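Local atomic coordinates of MutT/nudix family protein (Shewanella oneidensis, PDB entry 3GZ5), a protein that acts as an ADP-ribose-dependent transcriptional regulator of NAD metabolism, pairing a Nudix domain with a winged-helix domain that probably binds DNA. Residues C91-N95 and N96-A100; F143-L146 and Q147-E150; R153-L156 and T157-L161. One frame throughout, in Å; residues are numbered along the deposited sequence.

Contact 1: C91-N95 and N96-A100; sequences CTVGN and NSRDA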
loop_
_atom_site.group_PDB
_atom_site.type_symbol
_atom_site.label_atom_id
_atom_site.label_comp_id
_atom_site.label_asym_id
_atom_site.label_seq_id
_atom_site.Cartn_x
_atom_site.Cartn_y
_atom_site.Cartn_z
ATOM N N CYS B 91 3.638 -1.059 4.684
ATOM C CA CYS B 91 2.848 -2.184 5.103
ATOM C C CYS B 91 2.787 -2.160 6.637
ATOM O O CYS B 91 3.530 -1.412 7.294
ATOM C CB CYS B 91 3.452 -3.506 4.592
ATOM S SG CYS B 91 5.114 -3.811 5.241
ATOM N N THR B 92 1.852 -2.929 7.184
ATOM C CA THR B 92 1.720 -3.116 8.624
ATOM C C THR B 92 1.873 -4.604 8.810
ATOM O O THR B 92 1.147 -5.380 8.203
ATOM C CB THR B 92 0.349 -2.598 9.131
ATOM O OG1 THR B 92 0.338 -1.175 8.989
ATOM C CG2 THR B 92 0.108 -2.936 10.597
ATOM N N VAL B 93 2.868 -5.005 9.587
ATOM C CA VAL B 93 3.024 -6.426 9.906
ATOM C C VAL B 93 2.623 -6.673 11.359
ATOM O O VAL B 93 3.022 -5.924 12.266
ATOM C CB VAL B 93 4.455 -6.925 9.620
ATOM C CG1 VAL B 93 4.582 -8.397 9.975
ATOM C CG2 VAL B 93 4.762 -6.777 8.121
ATOM N N GLY B 94 1.843 -7.727 11.582
ATOM C CA GLY B 94 1.432 -8.062 12.942
ATOM C C GLY B 94 1.085 -9.522 13.077
ATOM O O GLY B 94 0.260 -10.026 12.334
ATOM N N ASN B 95 1.739 -10.190 14.021
ATOM C CA ASN B 95 1.535 -11.597 14.310
ATOM C C ASN B 95 2.194 -11.966 15.652
ATOM O O ASN B 95 2.811 -11.108 16.322
ATOM C CB ASN B 95 2.084 -12.466 13.162
ATOM C CG ASN B 95 3.575 -12.252 12.923
ATOM O OD1 ASN B 95 4.009 -11.935 11.817
ATOM N ND2 ASN B 95 4.358 -12.401 13.967
ATOM N N ASN B 96 2.095 -13.250 16.015
ATOM C CA ASN B 96 2.437 -13.708 17.354
ATOM C C ASN B 96 3.825 -14.351 17.422
ATOM O O ASN B 96 4.237 -14.860 18.469
ATOM C CB ASN B 96 1.341 -14.645 17.920
ATOM C CG ASN B 96 1.203 -15.972 17.156
ATOM O OD1 ASN B 96 1.801 -16.186 16.099
ATOM N ND2 ASN B 96 0.393 -16.874 17.709
ATOM N N SER B 97 4.552 -14.277 16.312
ATOM C CA SER B 97 5.808 -14.979 16.169
ATOM C C SER B 97 7.000 -14.077 15.848
ATOM O O SER B 97 8.128 -14.466 16.100
ATOM C CB SER B 97 5.670 -16.023 15.075
ATOM O OG SER B 97 5.749 -15.412 13.795
ATOM N N ARG B 98 6.766 -12.889 15.284
ATOM C CA ARG B 98 7.865 -12.011 14.855
ATOM C C ARG B 98 8.633 -11.427 16.038
ATOM O O ARG B 98 9.753 -10.945 15.888
ATOM C CB ARG B 98 7.361 -10.875 13.930
ATOM C CG ARG B 98 6.363 -9.895 14.567
ATOM C CD ARG B 98 5.787 -8.884 13.539
ATOM N NE ARG B 98 6.790 -7.955 13.014
ATOM C CZ ARG B 98 7.232 -6.885 13.663
ATOM N NH1 ARG B 98 6.771 -6.603 14.876
ATOM N NH2 ARG B 98 8.150 -6.105 13.115
ATOM N N ASP B 99 8.011 -11.441 17.210
ATOM C CA ASP B 99 8.614 -10.821 18.383
ATOM C C ASP B 99 8.412 -11.700 19.612
ATOM O O ASP B 99 7.306 -12.190 19.891
ATOM C CB ASP B 99 8.083 -9.399 18.591
ATOM C CG ASP B 99 8.708 -8.703 19.781
ATOM O OD1 ASP B 99 8.795 -7.453 19.757
ATOM O OD2 ASP B 99 9.097 -9.394 20.744
ATOM N N ALA B 100 9.519 -11.905 20.318
ATOM C CA ALA B 100 9.594 -12.855 21.415
ATOM C C ALA B 100 8.850 -12.357 22.642
ATOM O O ALA B 100 8.329 -13.157 23.416
ATOM C CB ALA B 100 11.058 -13.154 21.754
#
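The guanidinium of Arg98 has the carbonyl oxygen of Val93 over one of its faces. Its nitrogens are taken up by partners beyond the turn: NH2 forms a salt bridge with Asp144, and NH1 is hydrogen-bonded to Ser104 OG. The amide of Asn95 is the second flat group, and its plane is turned 59° from that of the guanidinium. The setting is a beta hairpin of the Nudix domain, where strand 86-95 gives way to the loop that leads into strand 104-112. The chain bends sharply after Asn95, and the Asn95 side chain fills the inside of the bend. Its CG lies between the backbone N and the carbonyl carbon, chi1 59°, which turns the amide in toward the backbone N-H groups of Ser97 and Arg98. Asn95 CG comes within 3.9 Å of Ser97 OG. The Arg98 chain crosses the Asn95 side chain at about a right angle, with Asn95 CG 4.0 Å from Arg98 CG. An alanine here would remove the amide, and the start of the loop would probably lose the polar group that faces its N-H groups and be freer to shift. The strand also meets the second subunit: Gly94 makes backbone hydrogen bonds to it, and Asn95 packs on Glu66 of that subunit. Arg98 bends at chi3, -66°, which runs its planar end back alongside the strand, past Val93. There Val93 CG1 lies 3.8 Å from Arg98 NE and also 3.8 Å from Arg98 CD.

Contact 2: F143-L146 and Q147-E150; sequences FDHL and QLIE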
loop_
_atom_site.group_PDB
_atom_site.type_symbol
_atom_site.label_atom_id
_atom_site.label_comp_id
_atom_site.label_asym_id
_atom_site.label_seq_id
_atom_site.Cartn_x
_atom_site.Cartn_y
_atom_site.Cartn_z
ATOM N N PHE B 143 14.725 -8.635 14.551
ATOM C CA PHE B 143 13.368 -9.015 14.228
ATOM C C PHE B 143 13.231 -9.476 12.790
ATOM O O PHE B 143 13.984 -10.350 12.329
ATOM C CB PHE B 143 12.397 -7.869 14.541
ATOM C CG PHE B 143 12.503 -7.331 15.950
ATOM C CD1 PHE B 143 11.858 -7.970 17.009
ATOM C CD2 PHE B 143 13.207 -6.168 16.212
ATOM C CE1 PHE B 143 11.934 -7.465 18.319
ATOM C CE2 PHE B 143 13.296 -5.652 17.519
ATOM C CZ PHE B 143 12.647 -6.303 18.569
ATOM N N ASP B 144 12.254 -8.908 12.085
ATOM C CA ASP B 144 11.958 -9.290 10.709
ATOM C C ASP B 144 12.329 -8.142 9.773
ATOM O O ASP B 144 11.829 -8.075 8.647
ATOM C CB ASP B 144 10.464 -9.675 10.554
ATOM C CG ASP B 144 9.497 -8.520 10.925
ATOM O OD1 ASP B 144 9.933 -7.494 11.496
ATOM O OD2 ASP B 144 8.292 -8.655 10.654
ATOM N N HIS B 145 13.205 -7.263 10.249
ATOM C CA HIS B 145 13.568 -6.044 9.547
ATOM C C HIS B 145 14.242 -6.238 8.173
ATOM O O HIS B 145 14.088 -5.393 7.273
ATOM C CB HIS B 145 14.429 -5.156 10.429
ATOM C CG HIS B 145 13.694 -4.564 11.588
ATOM N ND1 HIS B 145 14.258 -3.611 12.405
ATOM C CD2 HIS B 145 12.451 -4.796 12.079
ATOM C CE1 HIS B 145 13.398 -3.281 13.353
ATOM N NE2 HIS B 145 12.286 -3.974 13.166
ATOM N N LEU B 146 14.962 -7.346 8.007
ATOM C CA LEU B 146 15.484 -7.692 6.701
ATOM C C LEU B 146 14.355 -7.865 5.691
ATOM O O LEU B 146 14.472 -7.452 4.536
ATOM C CB LEU B 146 16.331 -8.971 6.741
ATOM C CG LEU B 146 16.849 -9.419 5.360
ATOM C CD1 LEU B 146 17.730 -8.326 4.751
ATOM C CD2 LEU B 146 17.607 -10.751 5.435
ATOM N N GLN B 147 13.277 -8.492 6.135
ATOM C CA GLN B 147 12.138 -8.770 5.291
ATOM C C GLN B 147 11.396 -7.482 4.912
ATOM O O GLN B 147 10.960 -7.333 3.770
ATOM C CB GLN B 147 11.216 -9.730 6.031
ATOM C CG GLN B 147 10.240 -10.500 5.173
ATOM C CD GLN B 147 9.605 -11.641 5.949
ATOM O OE1 GLN B 147 10.142 -12.080 6.983
ATOM N NE2 GLN B 147 8.463 -12.134 5.459
ATOM N N LEU B 148 11.267 -6.565 5.874
ATOM C CA LEU B 148 10.720 -5.217 5.641
ATOM C C LEU B 148 11.563 -4.407 4.633
ATOM O O LEU B 148 11.017 -3.731 3.771
ATOM C CB LEU B 148 10.570 -4.455 6.968
ATOM C CG LEU B 148 9.511 -4.924 7.982
ATOM C CD1 LEU B 148 9.623 -4.138 9.260
ATOM C CD2 LEU B 148 8.056 -4.854 7.437
ATOM N N ILE B 149 12.889 -4.497 4.742
ATOM C CA ILE B 149 13.830 -3.879 3.778
ATOM C C ILE B 149 13.636 -4.418 2.358
ATOM O O ILE B 149 13.493 -3.637 1.410
ATOM C CB ILE B 149 15.307 -3.946 4.284
ATOM C CG1 ILE B 149 15.439 -3.069 5.525
ATOM C CG2 ILE B 149 16.312 -3.461 3.233
ATOM C CD1 ILE B 149 16.647 -3.322 6.363
ATOM N N GLU B 150 13.577 -5.742 2.224
ATOM C CA GLU B 150 13.283 -6.393 0.942
ATOM C C GLU B 150 11.944 -5.962 0.312
ATOM O O GLU B 150 11.851 -5.763 -0.906
ATOM C CB GLU B 150 13.273 -7.924 1.109
ATOM C CG GLU B 150 14.610 -8.534 1.529
ATOM C CD GLU B 150 14.549 -10.061 1.704
ATOM O OE1 GLU B 150 13.422 -10.625 1.718
ATOM O OE2 GLU B 150 15.634 -10.691 1.825
#
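Leu148 has CG anti to its carbonyl carbon, chi1 -69°, and continues extended at chi2, which sends CD1 back toward Asp144 and His145. This is the first turn of helix 145-162 of the Nudix domain. Leu148 CD1 lies 4.0 Å from Asp144 OD1 and equally far from His145 CD2. The same OD1 sits at the edge of the His145 ring, in its plane. Asp144 holds the N-cap position, but its carboxylate makes no capping bond; its partner is Arg98. His145 ND1 bonds to the backbone N of Leu55. The Asp144 carbonyl starts the helical pattern: Leu148 N donates to Asp144 O over 3.2 Å, and Gln147 N adds a weak bond to the same oxygen. Ile149 N to His145 O and Glu150 N to Leu146 O follow in turn. On the outer side the Glu150 chain runs extended past Leu146, with Glu150 OE2 3.9 Å from Leu146 CG. On the inner side Leu148 packs on strand 86-95 and Ile149 on Val28 of strand 22-33. Ile149 CG1 also lies close over the helix backbone, 3.2 Å from His145 O.

Contact 3: R153-L156 and T157-L161; sequences RERL and TQKAL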
loop_
_atom_site.group_PDB
_atom_site.type_symbol
_atom_site.label_atom_id
_atom_site.label_comp_id
_atom_site.label_asym_id
_atom_site.label_seq_id
_atom_site.Cartn_x
_atom_site.Cartn_y
_atom_site.Cartn_z
ATOM N N ARG B 153 12.439 -2.288 -0.768
ATOM C CA ARG B 153 13.291 -2.298 -1.958
ATOM C C ARG B 153 12.530 -2.697 -3.231
ATOM O O ARG B 153 12.777 -2.150 -4.314
ATOM C CB ARG B 153 14.522 -3.196 -1.732
ATOM C CG ARG B 153 15.428 -3.396 -2.970
ATOM C CD ARG B 153 16.099 -2.111 -3.437
ATOM N NE ARG B 153 16.970 -2.362 -4.594
ATOM C CZ ARG B 153 16.540 -2.509 -5.846
ATOM N NH1 ARG B 153 15.236 -2.426 -6.139
ATOM N NH2 ARG B 153 17.417 -2.728 -6.810
ATOM N N GLU B 154 11.619 -3.656 -3.082
ATOM C CA GLU B 154 10.732 -4.105 -4.130
ATOM C C GLU B 154 9.671 -3.065 -4.523
ATOM O O GLU B 154 9.318 -2.922 -5.710
ATOM C CB GLU B 154 9.989 -5.320 -3.632
ATOM C CG GLU B 154 10.651 -6.626 -3.835
ATOM C CD GLU B 154 9.608 -7.710 -3.784
ATOM O OE1 GLU B 154 9.394 -8.365 -4.828
ATOM O OE2 GLU B 154 8.954 -7.859 -2.717
ATOM N N ARG B 155 9.110 -2.369 -3.538
ATOM C CA ARG B 155 8.210 -1.271 -3.893
ATOM C C ARG B 155 8.940 -0.131 -4.595
ATOM O O ARG B 155 8.406 0.454 -5.493
ATOM C CB ARG B 155 7.351 -0.742 -2.733
ATOM C CG ARG B 155 6.122 0.032 -3.350
ATOM C CD ARG B 155 5.150 0.543 -2.380
ATOM N NE ARG B 155 5.802 1.454 -1.441
ATOM C CZ ARG B 155 5.177 2.030 -0.416
ATOM N NH1 ARG B 155 5.859 2.820 0.410
ATOM N NH2 ARG B 155 3.873 1.799 -0.223
ATOM N N LEU B 156 10.172 0.146 -4.196
ATOM C CA LEU B 156 11.017 1.114 -4.897
ATOM C C LEU B 156 11.228 0.787 -6.380
ATOM O O LEU B 156 11.214 1.679 -7.235
ATOM C CB LEU B 156 12.377 1.222 -4.225
ATOM C CG LEU B 156 12.518 2.101 -3.004
ATOM C CD1 LEU B 156 13.921 2.672 -3.091
ATOM C CD2 LEU B 156 11.500 3.194 -3.000
ATOM N N THR B 157 11.415 -0.493 -6.665
ATOM C CA THR B 157 11.444 -0.994 -8.034
ATOM C C THR B 157 10.192 -0.616 -8.834
ATOM O O THR B 157 10.326 -0.119 -9.945
ATOM C CB THR B 157 11.743 -2.510 -8.053
ATOM O OG1 THR B 157 13.007 -2.708 -7.404
ATOM C CG2 THR B 157 11.821 -3.029 -9.464
ATOM N N GLN B 158 8.995 -0.808 -8.259
ATOM C CA GLN B 158 7.753 -0.352 -8.896
ATOM C C GLN B 158 7.679 1.170 -9.021
ATOM O O GLN B 158 7.164 1.688 -10.012
ATOM C CB GLN B 158 6.488 -0.877 -8.191
ATOM C CG GLN B 158 6.373 -2.392 -8.089
ATOM C CD GLN B 158 6.399 -3.112 -9.442
ATOM O OE1 GLN B 158 7.395 -3.775 -9.794
ATOM N NE2 GLN B 158 5.303 -2.990 -10.205
ATOM N N LYS B 159 8.172 1.897 -8.022
ATOM C CA LYS B 159 8.244 3.348 -8.146
ATOM C C LYS B 159 9.118 3.777 -9.337
ATOM O O LYS B 159 8.787 4.742 -10.014
ATOM C CB LYS B 159 8.769 4.001 -6.858
ATOM C CG LYS B 159 7.892 3.814 -5.649
ATOM C CD LYS B 159 6.580 4.523 -5.770
ATOM C CE LYS B 159 5.773 4.184 -4.554
ATOM N NZ LYS B 159 4.559 5.035 -4.443
ATOM N N ALA B 160 10.235 3.082 -9.569
ATOM C CA ALA B 160 11.127 3.361 -10.719
ATOM C C ALA B 160 10.418 3.124 -12.057
ATOM O O ALA B 160 10.762 3.728 -13.058
ATOM C CB ALA B 160 12.402 2.538 -10.640
ATOM N N LEU B 161 9.405 2.265 -12.045
ATOM C CA LEU B 161 8.656 1.900 -13.249
ATOM C C LEU B 161 7.518 2.854 -13.579
ATOM O O LEU B 161 7.163 3.047 -14.762
ATOM C CB LEU B 161 8.095 0.480 -13.102
ATOM C CG LEU B 161 8.949 -0.743 -13.489
ATOM C CD1 LEU B 161 8.060 -1.979 -13.460
ATOM C CD2 LEU B 161 9.600 -0.623 -14.882
HETATM O O HOH W 1 8.853 -4.823 -7.302
#
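Four successive i to i+4 bonds join Arg153-Leu156 to Thr157-Leu161: Thr157 N to Arg153 O, a weak one from Gln158 N to Glu154 O, Lys159 N to Arg155 O at 2.9 Å, and Ala160 N to Leu156 O. These are the later turns of helix 145-162. Two pairs of side chains span one turn, on different sides of the helix. In one, Arg153 bends at chi2, 65°, and brings NH1 to 2.6 Å from Thr157 OG1, which lies at the guanidinium edge near its plane. Arg153 NH1 and Thr157 OG1 both meet the backbone oxygen of Leu186 in helix 176-187; Thr157 OG1 also has Arg153 O within 3.1 Å. Leu156 and Ala160 pack on Leu186 as well. In the other pair, Arg155 and Lys159 lie side by side and point the same way, with Arg155 NE 4.1 Å from Lys159 CE. Their like charges are probably offset by Glu88, whose carboxylate forms salt bridges with both. Arg155 NH2 also bonds to the backbone oxygen of Gln89. On the solvent side Gln158 bends at chi2, -58°, and a water near Glu154 O donates to Gln158 OE1 over 3.1 Å.

Overall arrangement
The contacts follow one another along the chain: first the end of strand 86-95 and the loop after it, then the start of helix 145-162, then its later turns. Contacts 1 and 2 touch, with centres 11 Å apart. Arg98 NH2 to Asp144 OD1, at 2.8 Å, ties the loop to the helix start. Contacts 2 and 3 share helix 145-162, and their centres are 16 Å apart. Contacts 1 and 3 do not touch; their centres are 24 Å apart and their nearest atoms about 6 Å. The helix packs on Nudix strands at its start. Its later turns still hold strand 86-95 on one side and meet helix 176-187 of the winged-helix part on another. It physically joins the two parts of the regulator.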